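Local coordinates for protein oxidoreductase (Ralstonia eutropha, PDB 3HJ9) that binds flavin mononucleotide and probably acts as an oxidoreductase of the nitroreductase family, at residues R27-P32 and L60-L65; W70-V75 and E169-Y174; A182-W187 and P205-T210. One frame throughout, in Å; residues are numbered along the deposited sequence.

The three contacts run from the edge of the fold to its flavin site. Interaction 1 lies at the surface, away from the annotated sites, and sets strand 28-30, outermost in this chain's sheet, against the start of helix 62-73. Interaction 2 packs the later part of that helix on helix 156-177; its centre is about 15 Å from that of interaction 1. Gln64 CG meets Tyr174 OH at 3.6 Å between them. Interaction 3 pairs strands 181-185 and 203-212 beside a flavin. Its centre is about 14 Å from that of interaction 2, and Tyr172 OH lies 3.0 Å from Val184 N, a probable hydrogen bond. The Asn170 side chain is about 10 Å from the dimer's other flavin.

Interaction 1. Residues R27-P32 and L60-L65; sequences RVITLP and LPLKQL
Leu62 reaches from the first turn of a helix to meet Ile29 of strand 28-30 and Leu31 and Pro32 just after it. Its CB leaves the helix toward residues 27-32. CG stands anti to the backbone N (chi1 -165°), which carries the branch out to the strand. CG itself touches the proline ring, with Pro32 CD 3.7 Å away. The two methyl groups then divide the work. Leu62 CD1 turns to the aliphatic residues and lies 4.0 Å from Leu31 CD2. The same methyl is 4.2 Å from Ile29 CG2. Leu62 CD2 stays by the proline, 3.9 Å from Pro32 CD.

The side chains of Leu31 and Leu62 cross at a slant. Leu31 CD2 is shared, because it also meets Leu65 CD2 at 4.4 Å, one helical turn further on. Pro32 CG adds a looser contact with the backbone of Lys63, 4.3 Å from Lys63 CA. No hydrogen bond joins the two segments, so apolar packing holds them together. The helix starts just after Pro61, which is its N-cap residue; Leu65 N bonds to Pro61 O at 3.0 Å. The ammonium group of Lys63 turns to Glu67 of its own helix in a salt bridge.

Ile29 has backbone bonds to Leu114 of strand 113-116, and its side chain touches Tyr105 of strand 103-108. Pro32 O accepts a hydrogen bond from Ser66 OG of helix 62-73. Leu65 is buried and rests on Leu137 of strand 137-144, while Leu31 reaches Leu69 of the helix and Tyr107 of strand 103-108. The contact lays the first turn of helix 62-73 against the outermost strand of the antiparallel sheet in this chain and the loop after it.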
loop_
_atom_site.group_PDB
_atom_site.type_symbol
_atom_site.label_atom_id
_atom_site.label_comp_id
_atom_site.label_asym_id
_atom_site.label_seq_id
_atom_site.Cartn_x
_atom_site.Cartn_y
_atom_site.Cartn_z
ATOM N N ARG A 27 -19.776 21.719 -9.756
ATOM C CA ARG A 27 -20.083 21.205 -8.417
ATOM C C ARG A 27 -19.880 19.681 -8.304
ATOM O O ARG A 27 -19.375 19.197 -7.289
ATOM C CB ARG A 27 -21.509 21.623 -8.000
ATOM C CG ARG A 27 -21.813 21.316 -6.561
ATOM C CD ARG A 27 -23.044 22.035 -6.045
ATOM N NE ARG A 27 -23.253 21.643 -4.653
ATOM C CZ ARG A 27 -23.792 20.481 -4.248
ATOM N NH1 ARG A 27 -24.227 19.555 -5.123
ATOM N NH2 ARG A 27 -23.911 20.238 -2.938
ATOM N N VAL A 28 -20.269 18.958 -9.358
ATOM C CA VAL A 28 -20.124 17.514 -9.439
ATOM C C VAL A 28 -19.600 17.119 -10.811
ATOM O O VAL A 28 -20.080 17.634 -11.810
ATOM C CB VAL A 28 -21.479 16.788 -9.226
ATOM C CG1 VAL A 28 -21.325 15.275 -9.357
ATOM C CG2 VAL A 28 -22.068 17.143 -7.889
ATOM N N ILE A 29 -18.598 16.239 -10.854
ATOM C CA ILE A 29 -18.136 15.644 -12.107
ATOM C C ILE A 29 -18.539 14.158 -12.030
ATOM O O ILE A 29 -18.094 13.454 -11.125
ATOM C CB ILE A 29 -16.628 15.782 -12.349
ATOM C CG1 ILE A 29 -16.210 17.258 -12.387
ATOM C CG2 ILE A 29 -16.246 15.118 -13.684
ATOM C CD1 ILE A 29 -14.709 17.472 -12.469
ATOM N N THR A 30 -19.439 13.729 -12.930
ATOM C CA THR A 30 -19.864 12.327 -12.997
ATOM C C THR A 30 -18.804 11.591 -13.811
ATOM O O THR A 30 -18.279 12.115 -14.798
ATOM C CB THR A 30 -21.256 12.163 -13.615
ATOM O OG1 THR A 30 -21.295 12.856 -14.864
ATOM C CG2 THR A 30 -22.326 12.738 -12.684
ATOM N N LEU A 31 -18.466 10.393 -13.382
ATOM C CA LEU A 31 -17.439 9.581 -14.017
ATOM C C LEU A 31 -18.094 8.374 -14.696
ATOM O O LEU A 31 -19.062 7.820 -14.162
ATOM C CB LEU A 31 -16.466 9.095 -12.952
ATOM C CG LEU A 31 -15.726 10.162 -12.147
ATOM C CD1 LEU A 31 -15.085 9.537 -10.943
ATOM C CD2 LEU A 31 -14.668 10.883 -13.029
ATOM N N PRO A 32 -17.551 7.936 -15.854
ATOM C CA PRO A 32 -18.131 6.758 -16.514
ATOM C C PRO A 32 -17.815 5.480 -15.756
ATOM O O PRO A 32 -16.866 5.456 -14.943
ATOM C CB PRO A 32 -17.469 6.780 -17.900
ATOM C CG PRO A 32 -16.173 7.440 -17.666
ATOM C CD PRO A 32 -16.460 8.509 -16.667
ATOM N N LEU A 60 -5.608 13.805 -18.186
ATOM C CA LEU A 60 -6.032 12.421 -18.401
ATOM C C LEU A 60 -7.438 12.496 -19.031
ATOM O O LEU A 60 -8.242 13.365 -18.642
ATOM C CB LEU A 60 -6.105 11.617 -17.095
ATOM C CG LEU A 60 -4.825 11.088 -16.441
ATOM C CD1 LEU A 60 -3.826 12.160 -16.196
ATOM C CD2 LEU A 60 -5.156 10.377 -15.153
ATOM N N PRO A 61 -7.744 11.610 -20.004
ATOM C CA PRO A 61 -9.130 11.570 -20.475
ATOM C C PRO A 61 -10.029 11.107 -19.331
ATOM O O PRO A 61 -9.554 10.448 -18.378
ATOM C CB PRO A 61 -9.112 10.550 -21.625
ATOM C CG PRO A 61 -7.777 9.893 -21.595
ATOM C CD PRO A 61 -6.862 10.692 -20.741
ATOM N N LEU A 62 -11.308 11.440 -19.425
ATOM C CA LEU A 62 -12.274 11.114 -18.374
ATOM C C LEU A 62 -12.290 9.621 -18.026
ATOM O O LEU A 62 -12.412 9.276 -16.850
ATOM C CB LEU A 62 -13.679 11.605 -18.755
ATOM C CG LEU A 62 -14.740 11.662 -17.660
ATOM C CD1 LEU A 62 -14.359 12.652 -16.559
ATOM C CD2 LEU A 62 -16.064 12.058 -18.316
ATOM N N LYS A 63 -12.135 8.755 -19.033
ATOM C CA LYS A 63 -12.068 7.293 -18.823
ATOM C C LYS A 63 -10.920 6.910 -17.888
ATOM O O LYS A 63 -11.099 6.068 -17.013
ATOM C CB LYS A 63 -11.912 6.534 -20.158
ATOM C CG LYS A 63 -11.972 4.964 -20.070
ATOM C CD LYS A 63 -11.768 4.317 -21.463
ATOM C CE LYS A 63 -11.762 2.774 -21.454
ATOM N NZ LYS A 63 -10.727 2.176 -20.563
ATOM N N GLN A 64 -9.752 7.522 -18.089
ATOM C CA GLN A 64 -8.589 7.252 -17.267
ATOM C C GLN A 64 -8.739 7.841 -15.879
ATOM O O GLN A 64 -8.387 7.174 -14.914
ATOM C CB GLN A 64 -7.282 7.704 -17.902
ATOM C CG GLN A 64 -6.807 6.804 -19.033
ATOM C CD GLN A 64 -5.394 7.140 -19.500
ATOM O OE1 GLN A 64 -4.866 8.223 -19.208
ATOM N NE2 GLN A 64 -4.781 6.217 -20.250
ATOM N N LEU A 65 -9.245 9.075 -15.763
ATOM C CA LEU A 65 -9.491 9.642 -14.420
ATOM C C LEU A 65 -10.413 8.711 -13.613
ATOM O O LEU A 65 -10.158 8.421 -12.445
ATOM C CB LEU A 65 -10.103 11.026 -14.521
ATOM C CG LEU A 65 -10.384 11.815 -13.239
ATOM C CD1 LEU A 65 -9.119 11.968 -12.378
ATOM C CD2 LEU A 65 -11.010 13.179 -13.641
#

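Interaction 2. Residues W70-V75 and E169-Y174; sequences WAAAGV and ENAYLY
Ala71, late in one helix, meets Asn170 and Tyr174 on another, and all three point their CB atoms across the contact. Ala72 and Ala171 lie beside each other. The small side chains let the backbones come close: the CA atoms of Ala72 and Ala171 are 5.2 Å apart. The methyl groups of these two alanines meet at 4.4 Å between Ala72 CB and Ala171 CB. Ala71 CB touches Tyr174 CB at 3.8 Å. Its methyl lies oblique to the tyrosine ring. With CG anti to the backbone N (chi1 177°), the Tyr174 ring leads away from Ala71, back along helix 62-73, and its hydroxyl bonds to Glu67.

Asn170 supplies the polar link. Its amide is turned so that ND2 donates to Ala71 O. The length from Asn170 ND2 to Ala71 O is 3.0 Å. The bond is bent, with an N-H...O angle of 140°, and the donor is tilted 31° from the carbonyl plane. Ala71 O is gripped a second time by Thr84 OG1, so this buried carbonyl late in the helix has two partners. Asn170 ND2 has weak bonds to Thr84 O and to Glu169 of the second subunit.

Trp70 turns aside from helix 156-177. Its NE1 donates to Val75 O at 2.9 Å and ties the chain after Gly74 back to Trp70; the donor sits above the carbonyl plane. The ring of Trp70 meets Trp47 of the second subunit.

The two helices pack at the subunit interface of the dimer, whose flavin sites, with Arg77 of the other subunit, are built from both chains. Leu173 of helix 156-177 lies against helix 42-48 and touches Leu173 of the second subunit. On the sheet side, Ala171 and Tyr172 rest on Gln209 of strand 203-212.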
loop_
_atom_site.group_PDB
_atom_site.type_symbol
_atom_site.label_atom_id
_atom_site.label_comp_id
_atom_site.label_asym_id
_atom_site.label_seq_id
_atom_site.Cartn_x
_atom_site.Cartn_y
_atom_site.Cartn_z
ATOM N N TRP A 70 -11.251 4.746 -9.307
ATOM C CA TRP A 70 -11.830 3.448 -8.932
ATOM C C TRP A 70 -10.741 2.463 -8.422
ATOM O O TRP A 70 -10.969 1.748 -7.424
ATOM C CB TRP A 70 -12.623 2.853 -10.083
ATOM C CG TRP A 70 -13.243 1.574 -9.707
ATOM C CD1 TRP A 70 -14.417 1.388 -9.049
ATOM C CD2 TRP A 70 -12.698 0.289 -9.942
ATOM N NE1 TRP A 70 -14.637 0.048 -8.841
ATOM C CE2 TRP A 70 -13.590 -0.653 -9.380
ATOM C CE3 TRP A 70 -11.527 -0.163 -10.570
ATOM C CZ2 TRP A 70 -13.365 -2.026 -9.441
ATOM C CZ3 TRP A 70 -11.297 -1.543 -10.639
ATOM C CH2 TRP A 70 -12.222 -2.456 -10.086
ATOM N N ALA A 71 -9.613 2.395 -9.141
ATOM C CA ALA A 71 -8.476 1.564 -8.749
ATOM C C ALA A 71 -8.071 1.940 -7.318
ATOM O O ALA A 71 -8.076 1.066 -6.429
ATOM C CB ALA A 71 -7.283 1.704 -9.737
ATOM N N ALA A 72 -7.884 3.238 -7.069
ATOM C CA ALA A 72 -7.447 3.717 -5.730
ATOM C C ALA A 72 -8.468 3.557 -4.604
ATOM O O ALA A 72 -8.116 3.062 -3.507
ATOM C CB ALA A 72 -6.970 5.175 -5.800
ATOM N N ALA A 73 -9.738 3.890 -4.874
ATOM C CA ALA A 73 -10.753 4.003 -3.800
ATOM C C ALA A 73 -12.141 3.444 -4.077
ATOM O O ALA A 73 -13.022 3.628 -3.247
ATOM C CB ALA A 73 -10.906 5.504 -3.485
ATOM N N GLY A 74 -12.329 2.774 -5.217
ATOM C CA GLY A 74 -13.615 2.391 -5.690
ATOM C C GLY A 74 -14.284 1.259 -4.956
ATOM O O GLY A 74 -13.614 0.514 -4.221
ATOM N N VAL A 75 -15.603 1.161 -5.161
ATOM C CA VAL A 75 -16.415 0.053 -4.653
ATOM C C VAL A 75 -16.244 -1.107 -5.639
ATOM O O VAL A 75 -16.430 -0.937 -6.828
ATOM C CB VAL A 75 -17.894 0.431 -4.520
ATOM C CG1 VAL A 75 -18.816 -0.817 -4.262
ATOM C CG2 VAL A 75 -18.050 1.530 -3.424
ATOM N N GLU A 169 -0.875 2.256 -3.941
ATOM C CA GLU A 169 -0.274 1.157 -4.722
ATOM C C GLU A 169 -1.193 0.710 -5.864
ATOM O O GLU A 169 -0.721 0.440 -6.970
ATOM C CB GLU A 169 0.134 -0.026 -3.835
ATOM C CG GLU A 169 0.915 -1.110 -4.544
ATOM C CD GLU A 169 2.260 -0.662 -5.119
ATOM O OE1 GLU A 169 2.662 0.513 -4.930
ATOM O OE2 GLU A 169 2.932 -1.516 -5.764
ATOM N N ASN A 170 -2.501 0.618 -5.594
ATOM C CA ASN A 170 -3.466 0.354 -6.649
ATOM C C ASN A 170 -3.314 1.397 -7.771
ATOM O O ASN A 170 -3.370 1.044 -8.943
ATOM C CB ASN A 170 -4.915 0.402 -6.141
ATOM C CG ASN A 170 -5.291 -0.788 -5.284
ATOM O OD1 ASN A 170 -4.511 -1.731 -5.132
ATOM N ND2 ASN A 170 -6.496 -0.736 -4.692
ATOM N N ALA A 171 -3.139 2.663 -7.394
ATOM C CA ALA A 171 -2.982 3.784 -8.376
ATOM C C ALA A 171 -1.706 3.639 -9.204
ATOM O O ALA A 171 -1.712 3.887 -10.431
ATOM C CB ALA A 171 -3.029 5.174 -7.662
ATOM N N TYR A 172 -0.599 3.312 -8.531
ATOM C CA TYR A 172 0.679 3.004 -9.219
ATOM C C TYR A 172 0.559 1.932 -10.288
ATOM O O TYR A 172 1.023 2.113 -11.416
ATOM C CB TYR A 172 1.747 2.528 -8.236
ATOM C CG TYR A 172 2.722 3.537 -7.705
ATOM C CD1 TYR A 172 3.675 4.122 -8.538
ATOM C CD2 TYR A 172 2.780 3.825 -6.331
ATOM C CE1 TYR A 172 4.660 5.032 -8.001
ATOM C CE2 TYR A 172 3.756 4.700 -5.807
ATOM C CZ TYR A 172 4.673 5.293 -6.621
ATOM O OH TYR A 172 5.603 6.130 -6.050
ATOM N N LEU A 173 -0.057 0.817 -9.896
ATOM C CA LEU A 173 -0.282 -0.334 -10.767
ATOM C C LEU A 173 -1.209 0.034 -11.936
ATOM O O LEU A 173 -0.915 -0.326 -13.098
ATOM C CB LEU A 173 -0.793 -1.566 -9.971
ATOM C CG LEU A 173 0.226 -2.166 -8.976
ATOM C CD1 LEU A 173 -0.408 -3.206 -8.046
ATOM C CD2 LEU A 173 1.481 -2.738 -9.687
ATOM N N TYR A 174 -2.272 0.799 -11.649
ATOM C CA TYR A 174 -3.142 1.306 -12.724
ATOM C C TYR A 174 -2.313 2.171 -13.700
ATOM O O TYR A 174 -2.379 1.967 -14.922
ATOM C CB TYR A 174 -4.399 2.042 -12.208
ATOM C CG TYR A 174 -5.158 2.564 -13.362
ATOM C CD1 TYR A 174 -5.994 1.728 -14.110
ATOM C CD2 TYR A 174 -4.942 3.868 -13.815
ATOM C CE1 TYR A 174 -6.638 2.211 -15.264
ATOM C CE2 TYR A 174 -5.578 4.354 -14.969
ATOM C CZ TYR A 174 -6.427 3.534 -15.672
ATOM O OH TYR A 174 -7.017 4.039 -16.807
#

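Interaction 3. Residues A182-W187 and P205-T210; sequences AVVRGW and PILSQT. With FMN (flavin mononucleotide), chain C.
Val183, Val184 and Arg185 pair antiparallel with Thr210, Gln209 and Ser208 in the buried, tightly joined part of this contact. Arg185 and Ser208 bond both ways through their backbones: Arg185 N to Ser208 O is 2.7 Å, and Ser208 N to Arg185 O is 2.8 Å. Val183 and Thr210 form the other hydrogen-bonded pair. Their side chains lie alongside each other, with Val183 CG1 4.0 Å from Thr210 CB. The Arg185 chain bends at chi3 (72°), which brings NH1 to within 3.0 Å of Thr210 OG1. Asp138 also bonds that hydroxyl, and Asp130 takes Arg185 NH2 in a salt bridge.

Beyond Arg185 the pairing loosens. Gly186 and Ile206 share no direct hydrogen bond; one water donates to both carbonyl oxygens. Leu207 CD2 still packs on Gly186 CA at 3.8 Å. On its other side strand 203-212 has a classic beta bulge, Ile206 and Leu207 facing Phe141 of strand 137-144.

Strand 181-185 runs along the flavin, with Val184 CG1 3.5 Å from FMN C9. Past it, Gly186 and Trp187 take up O4. Trp187 N donates to FMN O4 at 3.1 Å, nearly straight at 164°. This bond, helped by a weak one from Gly186 N, would probably draw electron density toward O4, consistent with stabilising a reduced flavin.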
loop_
_atom_site.group_PDB
_atom_site.type_symbol
_atom_site.label_atom_id
_atom_site.label_comp_id
_atom_site.label_asym_id
_atom_site.label_seq_id
_atom_site.Cartn_x
_atom_site.Cartn_y
_atom_site.Cartn_z
ATOM N N ALA A 182 3.506 8.056 -12.148
ATOM C CA ALA A 182 3.015 8.333 -10.809
ATOM C C ALA A 182 4.187 8.445 -9.801
ATOM O O ALA A 182 5.253 7.861 -10.033
ATOM C CB ALA A 182 2.002 7.224 -10.353
ATOM N N VAL A 183 3.994 9.212 -8.718
ATOM C CA VAL A 183 4.977 9.252 -7.597
ATOM C C VAL A 183 4.215 9.591 -6.328
ATOM O O VAL A 183 3.483 10.596 -6.304
ATOM C CB VAL A 183 6.171 10.183 -7.855
ATOM C CG1 VAL A 183 5.727 11.626 -8.033
ATOM C CG2 VAL A 183 7.252 10.076 -6.704
ATOM N N VAL A 184 4.245 8.675 -5.349
ATOM C CA VAL A 184 3.648 8.895 -4.045
ATOM C C VAL A 184 4.611 9.844 -3.285
ATOM O O VAL A 184 5.850 9.781 -3.455
ATOM C CB VAL A 184 3.365 7.556 -3.269
ATOM C CG1 VAL A 184 4.669 6.825 -2.864
ATOM C CG2 VAL A 184 2.487 7.864 -2.048
ATOM N N ARG A 185 4.043 10.781 -2.526
ATOM C CA ARG A 185 4.816 11.791 -1.784
ATOM C C ARG A 185 4.275 11.882 -0.373
ATOM O O ARG A 185 3.065 12.094 -0.174
ATOM C CB ARG A 185 4.775 13.142 -2.477
ATOM C CG ARG A 185 5.000 13.049 -3.982
ATOM C CD ARG A 185 4.524 14.274 -4.697
ATOM N NE ARG A 185 5.352 15.438 -4.475
ATOM C CZ ARG A 185 5.081 16.648 -4.969
ATOM N NH1 ARG A 185 4.002 16.857 -5.718
ATOM N NH2 ARG A 185 5.892 17.658 -4.731
ATOM N N GLY A 186 5.170 11.687 0.581
ATOM C CA GLY A 186 4.890 11.696 2.010
ATOM C C GLY A 186 5.441 12.897 2.712
ATOM O O GLY A 186 5.117 13.111 3.864
ATOM N N TRP A 187 6.327 13.641 2.052
ATOM C CA TRP A 187 6.820 14.899 2.573
ATOM C C TRP A 187 5.734 15.942 2.370
ATOM O O TRP A 187 5.734 16.674 1.362
ATOM C CB TRP A 187 8.119 15.318 1.898
ATOM C CG TRP A 187 9.293 14.703 2.532
ATOM C CD1 TRP A 187 9.857 13.502 2.248
ATOM C CD2 TRP A 187 10.059 15.283 3.583
ATOM N NE1 TRP A 187 10.970 13.312 3.041
ATOM C CE2 TRP A 187 11.116 14.391 3.870
ATOM C CE3 TRP A 187 9.977 16.492 4.285
ATOM C CZ2 TRP A 187 12.058 14.646 4.856
ATOM C CZ3 TRP A 187 10.938 16.760 5.281
ATOM C CH2 TRP A 187 11.965 15.850 5.540
ATOM N N PRO A 205 -4.173 15.166 5.906
ATOM C CA PRO A 205 -3.498 14.628 4.719
ATOM C C PRO A 205 -2.348 13.714 5.148
ATOM O O PRO A 205 -1.584 14.116 6.028
ATOM C CB PRO A 205 -2.930 15.875 4.004
ATOM C CG PRO A 205 -3.500 17.057 4.682
ATOM C CD PRO A 205 -4.085 16.642 5.995
ATOM N N ILE A 206 -2.268 12.511 4.574
ATOM C CA ILE A 206 -1.245 11.507 4.919
ATOM C C ILE A 206 -0.201 11.346 3.811
ATOM O O ILE A 206 0.969 11.251 4.081
ATOM C CB ILE A 206 -1.894 10.082 5.197
ATOM C CG1 ILE A 206 -2.902 10.143 6.338
ATOM C CG2 ILE A 206 -0.845 9.082 5.671
ATOM C CD1 ILE A 206 -2.298 10.768 7.679
ATOM N N LEU A 207 -0.667 11.199 2.579
ATOM C CA LEU A 207 0.169 11.075 1.390
ATOM C C LEU A 207 -0.493 11.781 0.235
ATOM O O LEU A 207 -1.720 11.927 0.218
ATOM C CB LEU A 207 0.291 9.598 0.966
ATOM C CG LEU A 207 0.929 8.560 1.862
ATOM C CD1 LEU A 207 0.659 7.143 1.268
ATOM C CD2 LEU A 207 2.439 8.837 2.054
ATOM N N SER A 208 0.313 12.256 -0.703
ATOM C CA SER A 208 -0.211 12.735 -1.976
ATOM C C SER A 208 0.415 11.859 -3.087
ATOM O O SER A 208 1.343 11.059 -2.836
ATOM C CB SER A 208 0.047 14.219 -2.201
ATOM O OG SER A 208 1.425 14.436 -2.245
ATOM N N GLN A 209 -0.125 11.965 -4.296
ATOM C CA GLN A 209 0.434 11.223 -5.442
ATOM C C GLN A 209 0.223 12.001 -6.713
ATOM O O GLN A 209 -0.928 12.302 -7.088
ATOM C CB GLN A 209 -0.199 9.854 -5.522
ATOM C CG GLN A 209 0.480 8.824 -6.453
ATOM C CD GLN A 209 -0.225 7.456 -6.341
ATOM O OE1 GLN A 209 -1.406 7.409 -5.968
ATOM N NE2 GLN A 209 0.488 6.353 -6.632
ATOM N N THR A 210 1.336 12.328 -7.365
ATOM C CA THR A 210 1.333 13.169 -8.559
ATOM C C THR A 210 1.277 12.249 -9.765
ATOM O O THR A 210 2.098 11.362 -9.869
ATOM C CB THR A 210 2.547 14.054 -8.543
ATOM O OG1 THR A 210 2.442 14.844 -7.365
ATOM C CG2 THR A 210 2.632 14.947 -9.749
HETATM N N1 FMN C . 9.220 10.614 -3.600
HETATM C C2 FMN C . 9.335 11.990 -3.664
HETATM O O2 FMN C . 9.840 12.525 -4.654
HETATM N N3 FMN C . 8.857 12.763 -2.609
HETATM C C4 FMN C . 8.307 12.169 -1.480
HETATM O O4 FMN C . 7.898 12.905 -0.570
HETATM C C4A FMN C . 8.194 10.770 -1.414
HETATM N N5 FMN C . 7.639 10.151 -0.311
HETATM C C5A FMN C . 7.459 8.778 -0.282
HETATM C C6 FMN C . 6.859 8.225 0.843
HETATM C C7 FMN C . 6.678 6.836 0.924
HETATM C C7M FMN C . 6.029 6.244 2.144
HETATM C C8 FMN C . 7.115 6.000 -0.112
HETATM C C8M FMN C . 6.940 4.515 -0.008
HETATM C C9 FMN C . 7.739 6.558 -1.243
HETATM C C9A FMN C . 7.920 7.957 -1.345
HETATM N N10 FMN C . 8.505 8.586 -2.446
HETATM C C10 FMN C . 8.657 9.985 -2.483
HETATM C "C1'" FMN C . 8.946 7.817 -3.661
HETATM C "C2'" FMN C . 10.302 7.178 -3.525
HETATM O "O2'" FMN C . 11.323 8.154 -3.570
HETATM C "C3'" FMN C . 10.447 6.164 -4.651
HETATM O "O3'" FMN C . 9.555 5.102 -4.383
HETATM C "C4'" FMN C . 11.907 5.676 -4.707
HETATM O "O4'" FMN C . 12.642 6.693 -5.380
HETATM C "C5'" FMN C . 12.080 4.338 -5.411
HETATM O "O5'" FMN C . 11.676 4.532 -6.766
HETATM P P FMN C . 10.551 3.597 -7.402
HETATM O O1P FMN C . 10.735 2.139 -7.072
HETATM O O2P FMN C . 9.208 4.041 -6.850
HETATM O O3P FMN C . 10.612 3.789 -8.918
HETATM O O HOH W 1 2.938 12.518 5.420
#